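Long-range contacts in putative mandelate racemase/muconate lactonizing enzyme (Bordetella bronchiseptica, PDB 3DDM), which is of unknown function but belongs to the mandelate racemase/muconate lactonizing enzyme family, with an enolase-type N-terminal domain and a C-terminal barrel: residues L222-P233 with P251-N259; V299-Y309 with V326-G336. The protein carries 1 engineered substitution. All blocks are in the same frame, centred on the assembly; numbering follows the deposited sequence.

Contact 1: residues L222-P233 with P251-N259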
# COMPACT_ATOMS: atom_id res chain seq x y z
N LEU A 222 34.11 -3.52 -2.30
CA LEU A 222 33.69 -4.18 -3.53
C LEU A 222 34.47 -3.63 -4.72
O LEU A 222 34.62 -4.31 -5.74
CB LEU A 222 32.19 -3.98 -3.78
CG LEU A 222 31.20 -4.72 -2.89
CD1 LEU A 222 29.79 -4.29 -3.25
CD2 LEU A 222 31.35 -6.22 -3.05
N GLY A 223 34.97 -2.40 -4.59
CA GLY A 223 35.72 -1.76 -5.66
C GLY A 223 36.53 -2.68 -6.55
O GLY A 223 36.38 -2.65 -7.77
N PRO A 224 37.41 -3.52 -5.97
CA PRO A 224 38.24 -4.45 -6.75
C PRO A 224 37.50 -5.45 -7.65
O PRO A 224 38.11 -6.04 -8.54
CB PRO A 224 39.08 -5.14 -5.67
CG PRO A 224 38.25 -5.02 -4.44
CD PRO A 224 37.73 -3.61 -4.54
N ALA A 225 36.21 -5.63 -7.42
CA ALA A 225 35.42 -6.55 -8.23
C ALA A 225 35.07 -5.88 -9.56
O ALA A 225 34.59 -6.54 -10.48
CB ALA A 225 34.16 -6.95 -7.51
N GLN A 226 35.32 -4.58 -9.65
CA GLN A 226 35.03 -3.82 -10.87
C GLN A 226 33.58 -3.99 -11.33
O GLN A 226 33.31 -4.31 -12.49
CB GLN A 226 35.99 -4.26 -11.98
CG GLN A 226 37.46 -4.00 -11.67
CD GLN A 226 37.76 -2.51 -11.47
OE1 GLN A 226 37.49 -1.69 -12.33
NE2 GLN A 226 38.34 -2.18 -10.32
N LEU A 227 32.65 -3.74 -10.42
CA LEU A 227 31.22 -3.87 -10.72
C LEU A 227 30.73 -2.77 -11.66
O LEU A 227 31.27 -1.67 -11.66
CB LEU A 227 30.42 -3.84 -9.42
CG LEU A 227 30.81 -4.87 -8.37
CD1 LEU A 227 29.91 -4.72 -7.16
CD2 LEU A 227 30.69 -6.28 -8.93
N ASP A 228 29.72 -3.07 -12.46
CA ASP A 228 29.15 -2.09 -13.37
C ASP A 228 28.23 -1.16 -12.60
O ASP A 228 28.00 -0.03 -13.02
CB ASP A 228 28.36 -2.79 -14.48
CG ASP A 228 29.22 -3.17 -15.67
OD1 ASP A 228 30.38 -3.61 -15.44
OD2 ASP A 228 28.74 -3.04 -16.82
N TRP A 229 27.68 -1.66 -11.50
CA TRP A 229 26.80 -0.87 -10.65
C TRP A 229 26.42 -1.60 -9.36
O TRP A 229 26.41 -2.83 -9.31
CB TRP A 229 25.54 -0.43 -11.42
CG TRP A 229 24.46 -1.47 -11.56
CD1 TRP A 229 23.69 -2.01 -10.57
CD2 TRP A 229 23.98 -2.04 -12.79
NE1 TRP A 229 22.75 -2.87 -11.10
CE2 TRP A 229 22.90 -2.90 -12.46
CE3 TRP A 229 24.34 -1.89 -14.14
CZ2 TRP A 229 22.20 -3.62 -13.43
CZ3 TRP A 229 23.64 -2.61 -15.10
CH2 TRP A 229 22.57 -3.46 -14.74
N LEU A 230 26.11 -0.82 -8.33
CA LEU A 230 25.71 -1.34 -7.03
C LEU A 230 24.22 -1.02 -6.91
O LEU A 230 23.83 0.15 -6.85
CB LEU A 230 26.51 -0.64 -5.93
CG LEU A 230 26.89 -1.44 -4.68
CD1 LEU A 230 27.61 -0.52 -3.69
CD2 LEU A 230 25.64 -2.03 -4.05
N GLU A 231 23.39 -2.05 -6.89
CA GLU A 231 21.95 -1.83 -6.84
C GLU A 231 21.32 -1.75 -5.45
O GLU A 231 21.58 -2.58 -4.58
CB GLU A 231 21.24 -2.90 -7.66
CG GLU A 231 19.83 -2.54 -7.99
CD GLU A 231 19.16 -3.60 -8.83
OE1 GLU A 231 19.69 -3.91 -9.92
OE2 GLU A 231 18.11 -4.11 -8.39
N GLU A 232 20.48 -0.74 -5.28
CA GLU A 232 19.76 -0.47 -4.04
C GLU A 232 20.57 -0.68 -2.75
O GLU A 232 20.14 -1.41 -1.85
CB GLU A 232 18.48 -1.31 -4.00
CG GLU A 232 17.49 -1.04 -5.13
CD GLU A 232 16.04 -1.14 -4.69
OE1 GLU A 232 15.31 -0.13 -4.80
OE2 GLU A 232 15.62 -2.22 -4.22
N PRO A 233 21.74 -0.02 -2.63
CA PRO A 233 22.57 -0.16 -1.43
C PRO A 233 21.89 0.40 -0.18
O PRO A 233 22.17 -0.04 0.94
CB PRO A 233 23.83 0.62 -1.80
CG PRO A 233 23.29 1.72 -2.64
CD PRO A 233 22.30 1.00 -3.54
N PRO A 251 33.04 3.70 -5.61
CA PRO A 251 33.95 3.57 -6.75
C PRO A 251 33.16 3.25 -8.01
O PRO A 251 33.57 3.56 -9.12
CB PRO A 251 34.85 2.40 -6.37
CG PRO A 251 34.60 2.19 -4.89
CD PRO A 251 33.16 2.54 -4.72
N MET A 252 32.01 2.60 -7.82
CA MET A 252 31.15 2.23 -8.93
C MET A 252 29.86 3.04 -8.89
O MET A 252 29.52 3.64 -7.88
CB MET A 252 30.81 0.73 -8.86
CG MET A 252 29.75 0.34 -7.82
SD MET A 252 30.21 0.60 -6.09
CE MET A 252 31.36 -0.74 -5.85
N PRO A 253 29.14 3.07 -10.02
CA PRO A 253 27.89 3.83 -10.02
C PRO A 253 26.77 3.10 -9.25
O PRO A 253 26.81 1.88 -9.06
CB PRO A 253 27.59 4.03 -11.51
CG PRO A 253 28.23 2.85 -12.16
CD PRO A 253 29.53 2.72 -11.40
N LEU A 254 25.79 3.88 -8.82
CA LEU A 254 24.66 3.38 -8.07
C LEU A 254 23.46 3.15 -9.00
O LEU A 254 23.30 3.86 -10.00
CB LEU A 254 24.31 4.40 -6.97
CG LEU A 254 24.90 4.19 -5.56
CD1 LEU A 254 26.33 3.70 -5.62
CD2 LEU A 254 24.80 5.48 -4.81
N ALA A 255 22.64 2.16 -8.67
CA ALA A 255 21.46 1.86 -9.47
C ALA A 255 20.23 1.72 -8.58
O ALA A 255 20.33 1.34 -7.41
CB ALA A 255 21.68 0.59 -10.25
N GLY A 256 19.06 2.03 -9.15
CA GLY A 256 17.82 1.92 -8.41
C GLY A 256 16.66 2.19 -9.35
O GLY A 256 16.86 2.66 -10.46
N GLY A 257 15.44 1.90 -8.90
CA GLY A 257 14.27 2.13 -9.73
C GLY A 257 13.20 1.11 -9.40
O GLY A 257 12.01 1.38 -9.54
N GLU A 258 13.64 -0.07 -8.97
CA GLU A 258 12.73 -1.14 -8.60
C GLU A 258 11.68 -0.55 -7.67
O GLU A 258 10.50 -0.89 -7.75
CB GLU A 258 13.48 -2.24 -7.85
CG GLU A 258 13.27 -3.65 -8.37
CD GLU A 258 11.82 -4.11 -8.31
OE1 GLU A 258 11.26 -4.18 -7.19
OE2 GLU A 258 11.24 -4.40 -9.39
N ASN A 259 12.11 0.36 -6.80
CA ASN A 259 11.20 0.96 -5.85
C ASN A 259 11.01 2.47 -5.90
O ASN A 259 10.90 3.13 -4.87
CB ASN A 259 11.59 0.52 -4.45
CG ASN A 259 11.47 -0.96 -4.29
OD1 ASN A 259 12.46 -1.65 -4.12
ND2 ASN A 259 10.24 -1.45 -4.38
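M252 and L230 meet where two neighbouring parallel strands of the C-terminal TIM-type barrel begin, and their contact illustrates how the two strands of a beta-alpha-beta unit, linked by helix 240-249, are joined side by side. The M252 side chain can be followed outward. Its CB lies 3.7 Å from the carbonyl O of L227, CG reaches CB of L230 (3.9 Å), and SD comes to 3.7 Å from CD1 of L230. CE ends against CB of L222 at 3.9 Å, near the backbone N of G223. This course depends on CG sitting between the backbone N and carbonyl carbon (chi1 77°), followed by bends at the next two torsions. Beyond M252 the backbones take over: L230 N donates to P253 O, A255 N to L230 O and E232 N to A255 O, fixing the parallel register. L230 and L254 face outward, where W243 and L246 of the helix cover L254. E231 and A255 occupy the inner face, and the E231 carboxylate is gripped there through OE1, by a salt bridge to K175 and a hydrogen bond from Q279. W229 NE1 adds only a weak hydrogen bond to that same oxygen. The W229 indole is turned so that the methyl of A255 lies over the face of its five-membered ring, with A255 CB 3.7 Å from the centroid of that ring and 29° off the normal, a CH-pi contact.

Contact 2: residues V299-Y309 with V326-G336; sequences VAAGLRYCPHY and VPGLASPGLLG. Engineered in segment 326-336: G336 (natural residue Glu).
V326, which follows the helix 313-325, sets its CG1 against CG2 of V299 at 3.7 Å, the two side chains sliding past each other in opposite directions. The backbone O of V326 also approaches the edge of the Y305 ring, one face of which has CD of P307 over its centre. The chain then turns through G328, whose CA packs against both methyls of V299, to L329, which crosses V299 at about a right angle and brings CD1 to 3.6 Å from V299 CG1. This apolar patch lies near the end of helix 287-300, which closes with a Schellman motif at G302. Next, the CB of S331 rests alongside the aliphatic part of R304, 3.6 Å from CD. The arginine bends at chi3 (66°), which brings NH2 within 3.0 Å of P332 O; the bond is rather bent, and the oxygen stands 29° out of the guanidinium plane. L334 reaches the edge of the same guanidinium with CG, while its N points a nearly straight bond (162°) at C306 SG, 3.5 Å away. L335 turns CD2 toward CG of P307 (4.1 Å). At G336, an engineered replacement of the natural Glu, true strand pairing sets in: its N donates to a lone pair of P307 O at 2.9 Å, and its O accepts from Y309 N at 3.3 Å. Parallel pairing at one end and a loop packed against the end of the preceding helix 287-300 at the other frame a beta-alpha-beta crossover, through helix 313-325, of an enolase-type barrel.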
# COMPACT_ATOMS: atom_id res chain seq x y z
N VAL A 299 18.25 8.04 -20.65
CA VAL A 299 19.29 7.86 -21.65
C VAL A 299 19.76 9.19 -22.23
O VAL A 299 20.96 9.40 -22.46
CB VAL A 299 18.81 6.93 -22.79
CG1 VAL A 299 19.80 6.97 -23.94
CG2 VAL A 299 18.69 5.51 -22.25
N ALA A 300 18.82 10.11 -22.46
CA ALA A 300 19.17 11.43 -22.98
C ALA A 300 20.01 12.21 -21.95
O ALA A 300 20.87 13.01 -22.32
CB ALA A 300 17.90 12.21 -23.32
N ALA A 301 19.77 11.96 -20.67
CA ALA A 301 20.51 12.66 -19.62
C ALA A 301 21.90 12.08 -19.41
O ALA A 301 22.58 12.43 -18.45
CB ALA A 301 19.73 12.61 -18.33
N GLY A 302 22.32 11.18 -20.30
CA GLY A 302 23.64 10.60 -20.16
C GLY A 302 23.76 9.51 -19.12
O GLY A 302 24.86 9.20 -18.65
N LEU A 303 22.64 8.90 -18.74
CA LEU A 303 22.66 7.83 -17.75
C LEU A 303 22.20 6.51 -18.38
O LEU A 303 21.63 6.51 -19.47
CB LEU A 303 21.75 8.22 -16.59
CG LEU A 303 22.09 9.57 -15.97
CD1 LEU A 303 21.04 9.95 -14.94
CD2 LEU A 303 23.48 9.51 -15.33
N ARG A 304 22.45 5.39 -17.70
CA ARG A 304 22.05 4.08 -18.22
C ARG A 304 20.65 3.67 -17.79
O ARG A 304 20.24 3.90 -16.65
CB ARG A 304 22.98 2.97 -17.72
CG ARG A 304 24.43 3.09 -18.08
CD ARG A 304 25.19 1.86 -17.61
NE ARG A 304 24.77 0.66 -18.33
CZ ARG A 304 25.32 -0.55 -18.16
NH1 ARG A 304 26.31 -0.71 -17.28
NH2 ARG A 304 24.89 -1.58 -18.87
N TYR A 305 19.93 3.04 -18.71
CA TYR A 305 18.61 2.52 -18.44
C TYR A 305 18.71 1.00 -18.57
O TYR A 305 18.79 0.46 -19.67
CB TYR A 305 17.59 3.05 -19.45
CG TYR A 305 16.34 2.21 -19.51
CD1 TYR A 305 15.59 1.94 -18.36
CD2 TYR A 305 15.89 1.67 -20.72
CE1 TYR A 305 14.43 1.16 -18.41
CE2 TYR A 305 14.73 0.89 -20.79
CZ TYR A 305 14.00 0.64 -19.63
OH TYR A 305 12.83 -0.10 -19.69
N CYS A 306 18.75 0.31 -17.43
CA CYS A 306 18.86 -1.15 -17.43
C CYS A 306 17.73 -1.79 -16.65
O CYS A 306 17.81 -1.96 -15.44
CB CYS A 306 20.19 -1.57 -16.81
SG CYS A 306 21.62 -1.04 -17.76
N PRO A 307 16.64 -2.15 -17.35
CA PRO A 307 15.49 -2.78 -16.70
C PRO A 307 15.75 -4.26 -16.36
O PRO A 307 16.72 -4.87 -16.83
CB PRO A 307 14.38 -2.61 -17.74
CG PRO A 307 15.12 -2.76 -19.03
CD PRO A 307 16.41 -1.97 -18.80
N HIS A 308 14.88 -4.82 -15.53
CA HIS A 308 14.99 -6.23 -15.15
C HIS A 308 13.63 -6.65 -14.63
O HIS A 308 12.97 -5.88 -13.94
CB HIS A 308 16.06 -6.45 -14.07
CG HIS A 308 15.80 -5.74 -12.78
ND1 HIS A 308 14.73 -6.04 -11.96
CD2 HIS A 308 16.46 -4.71 -12.18
CE1 HIS A 308 14.74 -5.23 -10.91
NE2 HIS A 308 15.78 -4.42 -11.02
N TYR A 309 13.21 -7.85 -14.98
CA TYR A 309 11.93 -8.34 -14.52
C TYR A 309 12.11 -9.74 -13.93
O TYR A 309 12.58 -10.66 -14.60
CB TYR A 309 10.91 -8.36 -15.67
CG TYR A 309 9.52 -8.51 -15.15
CD1 TYR A 309 8.96 -7.53 -14.34
CD2 TYR A 309 8.82 -9.70 -15.32
CE1 TYR A 309 7.75 -7.74 -13.67
CE2 TYR A 309 7.62 -9.92 -14.66
CZ TYR A 309 7.09 -8.94 -13.83
OH TYR A 309 5.96 -9.19 -13.10
N VAL A 326 14.42 1.77 -26.38
CA VAL A 326 15.31 2.76 -25.76
C VAL A 326 16.65 2.07 -25.52
O VAL A 326 17.06 1.83 -24.38
CB VAL A 326 14.75 3.26 -24.41
CG1 VAL A 326 15.61 4.40 -23.90
CG2 VAL A 326 13.31 3.72 -24.58
N PRO A 327 17.36 1.78 -26.62
CA PRO A 327 18.66 1.12 -26.71
C PRO A 327 19.79 1.63 -25.82
O PRO A 327 20.53 0.84 -25.21
CB PRO A 327 19.00 1.25 -28.19
CG PRO A 327 18.38 2.55 -28.55
CD PRO A 327 17.03 2.44 -27.90
N GLY A 328 19.93 2.95 -25.74
CA GLY A 328 21.00 3.51 -24.94
C GLY A 328 21.98 4.21 -25.86
O GLY A 328 22.11 3.85 -27.03
N LEU A 329 22.68 5.21 -25.34
CA LEU A 329 23.64 5.97 -26.12
C LEU A 329 25.00 5.84 -25.44
O LEU A 329 25.95 5.30 -26.01
CB LEU A 329 23.21 7.44 -26.17
CG LEU A 329 21.72 7.69 -26.50
CD1 LEU A 329 21.41 9.17 -26.35
CD2 LEU A 329 21.38 7.19 -27.90
N ALA A 330 25.07 6.35 -24.22
CA ALA A 330 26.30 6.28 -23.45
C ALA A 330 26.73 4.81 -23.33
O ALA A 330 27.69 4.38 -23.98
CB ALA A 330 26.09 6.88 -22.06
N SER A 331 25.99 4.05 -22.51
CA SER A 331 26.27 2.63 -22.29
C SER A 331 25.07 1.74 -22.64
O SER A 331 23.94 2.01 -22.21
CB SER A 331 26.65 2.39 -20.82
OG SER A 331 27.72 3.24 -20.40
N PRO A 332 25.29 0.67 -23.43
CA PRO A 332 24.25 -0.27 -23.85
C PRO A 332 23.41 -0.78 -22.68
O PRO A 332 23.95 -1.27 -21.70
CB PRO A 332 25.04 -1.40 -24.51
CG PRO A 332 26.21 -0.69 -25.07
CD PRO A 332 26.61 0.26 -23.96
N GLY A 333 22.09 -0.67 -22.80
CA GLY A 333 21.23 -1.13 -21.73
C GLY A 333 21.17 -2.65 -21.65
O GLY A 333 21.25 -3.33 -22.67
N LEU A 334 21.03 -3.19 -20.45
CA LEU A 334 20.95 -4.63 -20.28
C LEU A 334 19.68 -5.02 -19.55
O LEU A 334 19.33 -4.42 -18.53
CB LEU A 334 22.16 -5.16 -19.52
CG LEU A 334 23.52 -4.96 -20.20
CD1 LEU A 334 24.55 -5.86 -19.56
CD2 LEU A 334 23.42 -5.29 -21.68
N LEU A 335 18.97 -6.01 -20.10
CA LEU A 335 17.74 -6.49 -19.50
C LEU A 335 18.10 -7.64 -18.57
O LEU A 335 18.80 -8.57 -18.97
CB LEU A 335 16.79 -6.96 -20.61
CG LEU A 335 15.38 -7.50 -20.32
CD1 LEU A 335 15.42 -8.99 -20.21
CD2 LEU A 335 14.81 -6.86 -19.07
N GLY A 336 17.65 -7.55 -17.32
CA GLY A 336 17.95 -8.57 -16.34
C GLY A 336 16.92 -9.68 -16.34
O GLY A 336 15.72 -9.42 -16.33

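Overall arrangement
Both contacts close a beta-alpha-beta unit of the same barrel, and each pairs two adjacent parallel strands that one helix connects along the chain. Contact 1 is largely buried and relies on regular backbone bonds, apolar packing and a polar inner face. Contact 2 is only partly buried: its exposed end is loop packing, an arginine and a sulfur acceptor replace much of the strand pairing, and regular bonds appear only near G336. Although strand 275-278 lies between them in the sheet, they touch across it. W229 packs on C306, H308 meets the E231 and E258 side chains, and D228 forms a long, weak ion pair with R304. Their centres are about 14 Å apart.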